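Local coordinates for protein putative peptidase M23 (Pseudomonas aeruginosa PAO1, PDB 2HSI) that probably acts as a zinc metalloendopeptidase of the M23 family, although its function has not been established, at residues R29-P34 with A274-A279; L152-P157 with W262-N267; G37-V42 with A269-A274. One frame throughout, in Å; residues are numbered along the deposited sequence.

Contact 1 of 3, residues R29-P34 with A274-A279; sequences RLLNKP and AIFIGA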
loop_
_atom_site.group_PDB
_atom_site.type_symbol
_atom_site.label_atom_id
_atom_site.label_comp_id
_atom_site.label_asym_id
_atom_site.label_seq_id
_atom_site.Cartn_x
_atom_site.Cartn_y
_atom_site.Cartn_z
ATOM N N ARG A 29 -13.575 -8.680 8.481
ATOM C CA ARG A 29 -14.644 -7.683 8.499
ATOM C C ARG A 29 -14.148 -6.289 8.099
ATOM O O ARG A 29 -14.866 -5.526 7.451
ATOM C CB ARG A 29 -15.317 -7.648 9.879
ATOM C CG ARG A 29 -16.693 -6.981 9.909
ATOM C CD ARG A 29 -17.721 -7.724 9.053
ATOM N NE ARG A 29 -18.971 -6.976 8.932
ATOM C CZ ARG A 29 -20.018 -7.353 8.200
ATOM N NH1 ARG A 29 -19.988 -8.483 7.501
ATOM N NH2 ARG A 29 -21.103 -6.593 8.166
ATOM N N LEU A 30 -12.910 -5.974 8.468
ATOM C CA LEU A 30 -12.312 -4.680 8.148
ATOM C C LEU A 30 -11.817 -4.579 6.698
ATOM O O LEU A 30 -12.090 -3.602 6.002
ATOM C CB LEU A 30 -11.154 -4.392 9.108
ATOM C CG LEU A 30 -10.507 -3.005 9.045
ATOM C CD1 LEU A 30 -11.253 -2.015 9.923
ATOM C CD2 LEU A 30 -9.063 -3.108 9.471
ATOM N N LEU A 31 -11.095 -5.596 6.246
ATOM C CA LEU A 31 -10.354 -5.496 4.993
ATOM C C LEU A 31 -11.066 -6.029 3.764
ATOM O O LEU A 31 -10.710 -5.650 2.661
ATOM C CB LEU A 31 -8.967 -6.146 5.123
ATOM C CG LEU A 31 -8.016 -5.460 6.115
ATOM C CD1 LEU A 31 -6.634 -6.082 6.041
ATOM C CD2 LEU A 31 -7.950 -3.928 5.910
ATOM N N ASN A 32 -12.057 -6.904 3.936
ATOM C CA ASN A 32 -12.773 -7.438 2.776
ATOM C C ASN A 32 -13.751 -6.421 2.185
ATOM O O ASN A 32 -14.936 -6.403 2.527
ATOM C CB ASN A 32 -13.488 -8.757 3.101
ATOM C CG ASN A 32 -13.880 -9.531 1.859
ATOM O OD1 ASN A 32 -13.092 -9.667 0.919
ATOM N ND2 ASN A 32 -15.104 -10.053 1.851
ATOM N N LYS A 33 -13.224 -5.564 1.316
ATOM C CA LYS A 33 -14.020 -4.590 0.564
ATOM C C LYS A 33 -13.716 -4.795 -0.922
ATOM O O LYS A 33 -12.978 -3.991 -1.529
ATOM C CB LYS A 33 -13.676 -3.152 0.981
ATOM C CG LYS A 33 -13.688 -2.858 2.483
ATOM C CD LYS A 33 -15.057 -3.084 3.129
ATOM C CE LYS A 33 -15.029 -2.640 4.589
ATOM N NZ LYS A 33 -15.969 -3.408 5.444
ATOM N N PRO A 34 -14.234 -5.898 -1.514
ATOM C CA PRO A 34 -13.811 -6.201 -2.880
ATOM C C PRO A 34 -14.553 -5.395 -3.950
ATOM O O PRO A 34 -15.578 -5.832 -4.474
ATOM C CB PRO A 34 -14.061 -7.714 -3.010
ATOM C CG PRO A 34 -15.101 -8.035 -1.983
ATOM C CD PRO A 34 -15.193 -6.897 -1.000
ATOM N N ALA A 274 -8.236 4.455 3.154
ATOM C CA ALA A 274 -9.335 4.561 4.126
ATOM C C ALA A 274 -9.834 3.192 4.627
ATOM O O ALA A 274 -10.274 3.080 5.760
ATOM C CB ALA A 274 -10.494 5.385 3.565
ATOM N N ILE A 275 -9.738 2.166 3.780
ATOM C CA ILE A 275 -10.089 0.781 4.151
ATOM C C ILE A 275 -9.289 0.325 5.383
ATOM O O ILE A 275 -9.845 -0.225 6.341
ATOM C CB ILE A 275 -9.858 -0.182 2.946
ATOM C CG1 ILE A 275 -10.819 0.155 1.798
ATOM C CG2 ILE A 275 -9.978 -1.681 3.355
ATOM C CD1 ILE A 275 -10.503 -0.553 0.506
ATOM N N PHE A 276 -7.992 0.625 5.369
ATOM C CA PHE A 276 -7.056 0.185 6.397
ATOM C C PHE A 276 -7.163 0.940 7.721
ATOM O O PHE A 276 -6.728 0.440 8.756
ATOM C CB PHE A 276 -5.625 0.272 5.851
ATOM C CG PHE A 276 -5.397 -0.594 4.650
ATOM C CD1 PHE A 276 -4.960 -1.906 4.802
ATOM C CD2 PHE A 276 -5.651 -0.111 3.370
ATOM C CE1 PHE A 276 -4.765 -2.720 3.700
ATOM C CE2 PHE A 276 -5.468 -0.921 2.268
ATOM C CZ PHE A 276 -5.019 -2.227 2.433
ATOM N N ILE A 277 -7.720 2.144 7.686
ATOM C CA ILE A 277 -7.896 2.932 8.911
ATOM C C ILE A 277 -9.332 2.828 9.451
ATOM O O ILE A 277 -9.651 3.382 10.502
ATOM C CB ILE A 277 -7.433 4.423 8.732
ATOM C CG1 ILE A 277 -8.283 5.154 7.684
ATOM C CG2 ILE A 277 -5.925 4.488 8.384
ATOM C CD1 ILE A 277 -7.934 6.633 7.505
ATOM N N GLY A 278 -10.178 2.099 8.723
ATOM C CA GLY A 278 -11.582 1.896 9.092
ATOM C C GLY A 278 -12.550 2.968 8.608
ATOM O O GLY A 278 -13.576 3.203 9.248
ATOM N N ALA A 279 -12.245 3.591 7.468
ATOM C CA ALA A 279 -13.009 4.740 6.974
ATOM C C ALA A 279 -13.602 4.584 5.558
ATOM O O ALA A 279 -13.867 5.579 4.883
ATOM C CB ALA A 279 -12.159 6.014 7.070
HETATM O O HOH W 1 -12.467 -1.057 6.214
#

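Contact 2 of 3, residues L152-P157 with W262-N267; sequences LMLDKP and WNVSLN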
loop_
_atom_site.group_PDB
_atom_site.type_symbol
_atom_site.label_atom_id
_atom_site.label_comp_id
_atom_site.label_asym_id
_atom_site.label_seq_id
_atom_site.Cartn_x
_atom_site.Cartn_y
_atom_site.Cartn_z
ATOM N N LEU A 152 -2.166 -5.067 10.089
ATOM C CA LEU A 152 -2.882 -4.874 8.833
ATOM C C LEU A 152 -3.853 -3.719 8.938
ATOM O O LEU A 152 -4.103 -3.027 7.951
ATOM C CB LEU A 152 -3.602 -6.148 8.389
ATOM C CG LEU A 152 -2.790 -7.413 8.099
ATOM C CD1 LEU A 152 -3.746 -8.522 7.656
ATOM C CD2 LEU A 152 -1.705 -7.186 7.058
ATOM N N MET A 153 -4.400 -3.510 10.134
ATOM C CA MET A 153 -5.127 -2.282 10.419
ATOM C C MET A 153 -4.091 -1.209 10.704
ATOM O O MET A 153 -3.291 -1.332 11.644
ATOM C CB MET A 153 -6.094 -2.428 11.595
ATOM C CG MET A 153 -6.962 -1.183 11.806
ATOM S SD MET A 153 -8.203 -1.283 13.116
ATOM C CE MET A 153 -9.142 0.217 12.800
ATOM N N LEU A 154 -4.110 -0.164 9.888
ATOM C CA LEU A 154 -3.072 0.863 9.901
ATOM C C LEU A 154 -3.473 2.075 10.720
ATOM O O LEU A 154 -4.656 2.419 10.800
ATOM C CB LEU A 154 -2.756 1.298 8.465
ATOM C CG LEU A 154 -2.254 0.229 7.497
ATOM C CD1 LEU A 154 -1.979 0.821 6.120
ATOM C CD2 LEU A 154 -1.022 -0.458 8.050
ATOM N N ASP A 155 -2.483 2.716 11.337
ATOM C CA ASP A 155 -2.708 3.998 11.978
ATOM C C ASP A 155 -2.763 5.069 10.912
ATOM O O ASP A 155 -2.107 4.954 9.879
ATOM C CB ASP A 155 -1.574 4.348 12.936
ATOM C CG ASP A 155 -1.484 3.416 14.118
ATOM O OD1 ASP A 155 -2.481 2.741 14.454
ATOM O OD2 ASP A 155 -0.398 3.373 14.723
ATOM N N LYS A 156 -3.547 6.110 11.171
ATOM C CA LYS A 156 -3.456 7.343 10.402
ATOM C C LYS A 156 -2.026 7.870 10.536
ATOM O O LYS A 156 -1.481 7.900 11.639
ATOM C CB LYS A 156 -4.448 8.382 10.922
ATOM C CG LYS A 156 -5.896 8.078 10.605
ATOM C CD LYS A 156 -6.829 9.015 11.350
ATOM C CE LYS A 156 -6.691 10.437 10.851
ATOM N NZ LYS A 156 -7.577 11.368 11.596
ATOM N N PRO A 157 -1.398 8.233 9.404
ATOM C CA PRO A 157 -0.036 8.762 9.429
ATOM C C PRO A 157 0.084 10.186 9.974
ATOM O O PRO A 157 1.176 10.594 10.370
ATOM C CB PRO A 157 0.402 8.696 7.969
ATOM C CG PRO A 157 -0.841 8.656 7.187
ATOM C CD PRO A 157 -1.940 8.137 8.040
ATOM N N TRP A 262 -0.943 10.215 0.896
ATOM C CA TRP A 262 -0.606 8.852 1.319
ATOM C C TRP A 262 -1.150 7.824 0.325
ATOM O O TRP A 262 -2.365 7.767 0.085
ATOM C CB TRP A 262 -1.171 8.605 2.724
ATOM C CG TRP A 262 -0.994 7.202 3.308
ATOM C CD1 TRP A 262 0.037 6.332 3.085
ATOM C CD2 TRP A 262 -1.867 6.551 4.240
ATOM N NE1 TRP A 262 -0.142 5.185 3.819
ATOM C CE2 TRP A 262 -1.304 5.292 4.534
ATOM C CE3 TRP A 262 -3.078 6.911 4.853
ATOM C CZ2 TRP A 262 -1.909 4.382 5.410
ATOM C CZ3 TRP A 262 -3.683 6.005 5.722
ATOM C CH2 TRP A 262 -3.094 4.752 5.991
ATOM N N ASN A 263 -0.245 7.040 -0.267
ATOM C CA ASN A 263 -0.615 5.880 -1.093
ATOM C C ASN A 263 -0.443 4.601 -0.311
ATOM O O ASN A 263 0.513 4.481 0.449
ATOM C CB ASN A 263 0.273 5.780 -2.338
ATOM C CG ASN A 263 -0.016 6.860 -3.356
ATOM O OD1 ASN A 263 -1.161 7.264 -3.536
ATOM N ND2 ASN A 263 1.022 7.331 -4.032
ATOM N N VAL A 264 -1.359 3.650 -0.507
ATOM C CA VAL A 264 -1.187 2.279 -0.012
ATOM C C VAL A 264 -1.250 1.337 -1.204
ATOM O O VAL A 264 -2.172 1.416 -2.016
ATOM C CB VAL A 264 -2.245 1.870 1.043
ATOM C CG1 VAL A 264 -2.156 0.359 1.358
ATOM C CG2 VAL A 264 -2.068 2.668 2.323
ATOM N N SER A 265 -0.257 0.462 -1.309
ATOM C CA SER A 265 -0.191 -0.500 -2.388
ATOM C C SER A 265 -0.186 -1.925 -1.832
ATOM O O SER A 265 0.361 -2.190 -0.757
ATOM C CB SER A 265 1.045 -0.235 -3.243
ATOM O OG SER A 265 1.086 -1.020 -4.431
ATOM N N LEU A 266 -0.815 -2.823 -2.579
ATOM C CA LEU A 266 -0.785 -4.264 -2.326
ATOM C C LEU A 266 -0.671 -4.916 -3.685
ATOM O O LEU A 266 -1.408 -4.551 -4.606
ATOM C CB LEU A 266 -2.083 -4.745 -1.668
ATOM C CG LEU A 266 -2.314 -4.571 -0.164
ATOM C CD1 LEU A 266 -3.802 -4.723 0.133
ATOM C CD2 LEU A 266 -1.510 -5.590 0.631
ATOM N N ASN A 267 0.244 -5.874 -3.811
ATOM C CA ASN A 267 0.524 -6.571 -5.079
ATOM C C ASN A 267 0.574 -5.654 -6.304
ATOM O O ASN A 267 -0.036 -5.948 -7.332
ATOM C CB ASN A 267 -0.414 -7.783 -5.322
ATOM C CG ASN A 267 -1.895 -7.454 -5.153
ATOM O OD1 ASN A 267 -2.447 -7.601 -4.065
ATOM N ND2 ASN A 267 -2.534 -6.971 -6.218
#

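Contact 3 of 3, residues G37-V42 with A269-A274; sequences GGVAVV and ARVDPA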
loop_
_atom_site.group_PDB
_atom_site.type_symbol
_atom_site.label_atom_id
_atom_site.label_comp_id
_atom_site.label_asym_id
_atom_site.label_seq_id
_atom_site.Cartn_x
_atom_site.Cartn_y
_atom_site.Cartn_z
ATOM N N GLY A 37 -10.220 -0.579 -6.838
ATOM C CA GLY A 37 -9.546 0.295 -5.861
ATOM C C GLY A 37 -9.606 -0.229 -4.433
ATOM O O GLY A 37 -9.111 0.421 -3.502
ATOM N N GLY A 38 -10.213 -1.405 -4.255
ATOM C CA GLY A 38 -10.445 -1.979 -2.932
ATOM C C GLY A 38 -9.587 -3.197 -2.623
ATOM O O GLY A 38 -8.522 -3.378 -3.213
ATOM N N VAL A 39 -10.050 -4.013 -1.677
ATOM C CA VAL A 39 -9.290 -5.151 -1.145
ATOM C C VAL A 39 -10.170 -6.413 -1.048
ATOM O O VAL A 39 -11.300 -6.355 -0.567
ATOM C CB VAL A 39 -8.683 -4.822 0.262
ATOM C CG1 VAL A 39 -7.934 -6.031 0.856
ATOM C CG2 VAL A 39 -7.753 -3.603 0.212
ATOM N N ALA A 40 -9.647 -7.556 -1.490
ATOM C CA ALA A 40 -10.365 -8.820 -1.304
ATOM C C ALA A 40 -9.570 -9.729 -0.391
ATOM O O ALA A 40 -8.374 -9.937 -0.609
ATOM C CB ALA A 40 -10.610 -9.496 -2.646
ATOM N N VAL A 41 -10.235 -10.263 0.632
ATOM C CA VAL A 41 -9.640 -11.265 1.517
ATOM C C VAL A 41 -10.085 -12.638 1.029
ATOM O O VAL A 41 -11.279 -12.927 0.988
ATOM C CB VAL A 41 -10.033 -11.046 2.999
ATOM C CG1 VAL A 41 -9.410 -12.135 3.901
ATOM C CG2 VAL A 41 -9.628 -9.634 3.466
ATOM N N VAL A 42 -9.125 -13.463 0.621
ATOM C CA VAL A 42 -9.439 -14.733 -0.045
ATOM C C VAL A 42 -8.911 -15.922 0.753
ATOM O O VAL A 42 -7.720 -16.006 1.019
ATOM C CB VAL A 42 -8.879 -14.780 -1.503
ATOM C CG1 VAL A 42 -9.350 -16.020 -2.230
ATOM C CG2 VAL A 42 -9.291 -13.535 -2.306
ATOM N N ALA A 269 -0.863 -2.787 -6.735
ATOM C CA ALA A 269 -2.133 -2.136 -6.984
ATOM C C ALA A 269 -2.363 -1.081 -5.912
ATOM O O ALA A 269 -2.407 -1.407 -4.715
ATOM C CB ALA A 269 -3.263 -3.158 -6.983
ATOM N N ARG A 270 -2.496 0.181 -6.329
ATOM C CA ARG A 270 -2.879 1.251 -5.399
ATOM C C ARG A 270 -4.329 1.097 -4.981
ATOM O O ARG A 270 -5.239 0.999 -5.819
ATOM C CB ARG A 270 -2.642 2.659 -5.971
ATOM C CG ARG A 270 -1.282 3.272 -5.624
ATOM C CD ARG A 270 -0.278 3.027 -6.724
ATOM N NE ARG A 270 0.372 1.748 -6.556
ATOM C CZ ARG A 270 0.878 1.002 -7.533
ATOM N NH1 ARG A 270 0.826 1.373 -8.805
ATOM N NH2 ARG A 270 1.443 -0.140 -7.226
ATOM N N VAL A 271 -4.528 1.059 -3.669
ATOM C CA VAL A 271 -5.839 0.845 -3.094
ATOM C C VAL A 271 -6.171 1.953 -2.106
ATOM O O VAL A 271 -5.302 2.754 -1.742
ATOM C CB VAL A 271 -5.978 -0.569 -2.448
ATOM C CG1 VAL A 271 -5.780 -1.664 -3.500
ATOM C CG2 VAL A 271 -5.019 -0.741 -1.256
ATOM N N ASP A 272 -7.439 2.009 -1.711
ATOM C CA ASP A 272 -7.970 3.049 -0.841
ATOM C C ASP A 272 -7.430 2.918 0.582
ATOM O O ASP A 272 -7.790 1.979 1.306
ATOM C CB ASP A 272 -9.502 2.968 -0.844
ATOM C CG ASP A 272 -10.170 4.114 -0.100
ATOM O OD1 ASP A 272 -9.486 5.012 0.439
ATOM O OD2 ASP A 272 -11.417 4.115 -0.066
ATOM N N PRO A 273 -6.577 3.872 1.000
ATOM C CA PRO A 273 -6.008 3.816 2.342
ATOM C C PRO A 273 -7.054 3.900 3.456
ATOM O O PRO A 273 -6.785 3.435 4.558
ATOM C CB PRO A 273 -5.083 5.040 2.372
ATOM C CG PRO A 273 -4.750 5.269 0.935
ATOM C CD PRO A 273 -6.067 5.043 0.267
ATOM N N ALA A 274 -8.236 4.455 3.154
ATOM C CA ALA A 274 -9.335 4.561 4.126
ATOM C C ALA A 274 -9.834 3.192 4.627
ATOM O O ALA A 274 -10.274 3.080 5.760
ATOM C CB ALA A 274 -10.494 5.385 3.565
#

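Contact 1 of 3, residues R29-P34 with A274-A279
CG2 of I275 rests against L31, K33 and the last turn of helix 26-31, and I275 has more of its surface buried here than any other residue. CG2 stands anti to the backbone N of I275, a placement that carries it away from its own helix and onto the partner. There I275 CG2 meets three groups: CD2 of L31 at 4.0 Å, the carbonyl O of L30, and CG of K33. The lysine chain bends at chi2 and runs alongside the isoleucine, the two side chains pointing opposite ways. The bend returns the lysine toward its own segment, where K33 NZ donates to R29 O at 3.1 Å, so aliphatic carbons face I275 while the ammonium group is held at the helix end.

L31 and F276 lie at about a right angle. The leucine's CD2 approaches the ring obliquely, reaching F276 CD1 at 3.8 Å, and thus touches both the phenyl ring and I275 CG2. L30, partly exposed, packs its CD1 on the CA of G278 at 4.0 Å. G278 has positive phi (87°) and closes helix 273-277 in a Schellman motif.

A water replaces direct polar contact between the backbones, donating to L30 O (2.6 Å) and to I275 O (2.8 Å) and so bridging two carbonyls that could not bond to each other. V39 and V41 of strand 39-43 extend the apolar cluster. The C-terminal end of helix 26-31, at the N-terminal domain, thus packs against helix 273-277, which follows the M23 peptidase sheet and whose own end is closed by the Schellman motif.

Contact 2 of 3, residues L152-P157 with W262-N267
The indole of W262 reaches from strand 260-266 to P157 and L154 in the loop that follows helix 127-141, and its atoms can be read in order from CB outward. At CB the chain leaves the strand toward the loop, and with CG anti to the backbone N (chi1 176°) the ring is carried across to the partner. W262 CG itself is brushed by P157 CG at 4.1 Å. The six-membered ring comes next, from CD2 to CE3: W262 CD2 lies 3.8 Å from P157 CG, and CE3 is touched by both CG and CD of the proline, with P157 CD 3.6 Å from W262 CE3. CZ3 also sits beneath CD.

These approaches amount to a CH-pi contact, P157 CD standing 3.9 Å from the centroid of the W262 six-membered ring and 25° off its normal. The other face, near its rim, is backed by CG2 of V264 from the same strand, so the indole is held between a proline and a valine. At the far end, W262 CZ2 meets CD1 of L154 at 3.6 Å, an approach at the ring edge and near its plane, while W262 CH2 lies 4.0 Å from D155 O. L154 CD1 also reaches V264 CG2 at 4.2 Å.

The W262 side chain lies about 8 Å from the zinc ion. Its polar NE1 turns elsewhere, to S224 OG, and F226 stacks on the indole. D155 directs its carboxylate to R242 in a salt bridge. The contact between the segments is therefore apolar and CH-pi in character, with the one N-H of the indole satisfied outside it.

Contact 3 of 3, residues G37-V42 with A269-A274
D272 N donates to G37 O at 2.9 Å, the one hydrogen bond between these segments. The CA of V271, 3.3 Å from G37 O, also makes a bent CA-H...O contact to that oxygen, so two consecutive residues of 269-274 gather round one carbonyl. G37 has positive phi (80°), a backbone shape readily adopted by glycine.

A second polar interaction lies within 269-274. D272 is the N-cap of helix 273-277, and its OD1 accepts from A274 N at 3.0 Å; the N-H of A274 reaches OD1 from above the carboxylate plane, 60° out of it. The CG of D272 is anti to the backbone N, which sends the carboxylate away from the glycines and over the first turn of the helix. The residue therefore serves two ends, bonding G37 through its main-chain N and capping the helix through its side chain.

Van der Waals contact comes mainly from V271. Its CG1 presses on G38 O, with V271 CG1 only 3.2 Å from that oxygen, while V271 CG2 faces V39 CG2 at 4.2 Å. R270 points its CB away from the glycines; its guanidinium group is paired with D268 in a salt bridge and engages Y141 by cation-pi.

Residues 37-39 and 270-272 run 78° apart, end to end. V39 belongs to the outermost strand of the N-terminal sheet, beside strand 70-75, and also touches I275, F276 and L266. V271 pairs with V264 in the peptidase sheet, so the contact joins strand 269-271 and the helix that follows it to the edge of the N-terminal sheet.

The three contacts lie close together, with centres 8 to 10 Å apart. Contacts 2 and 3 are both nested along the chain inside the loop closed by contact 1, and contact 2 lies inside that closed by contact 3. Contacts 1 and 3 share A274 and helix 273-277, and they draw on consecutive elements at the other end, helix 26-31 and strand 39-43. Contacts 2 and 3 are joined by neighbouring strands 260-266 and 269-271, paired through V264 and V271. F276 O and L154 N couple contacts 1 and 2. Helix 273-277 thus belongs to contacts 1 and 3 and packs on contact 2, where the N-terminal domain meets the zinc-bearing peptidase domain.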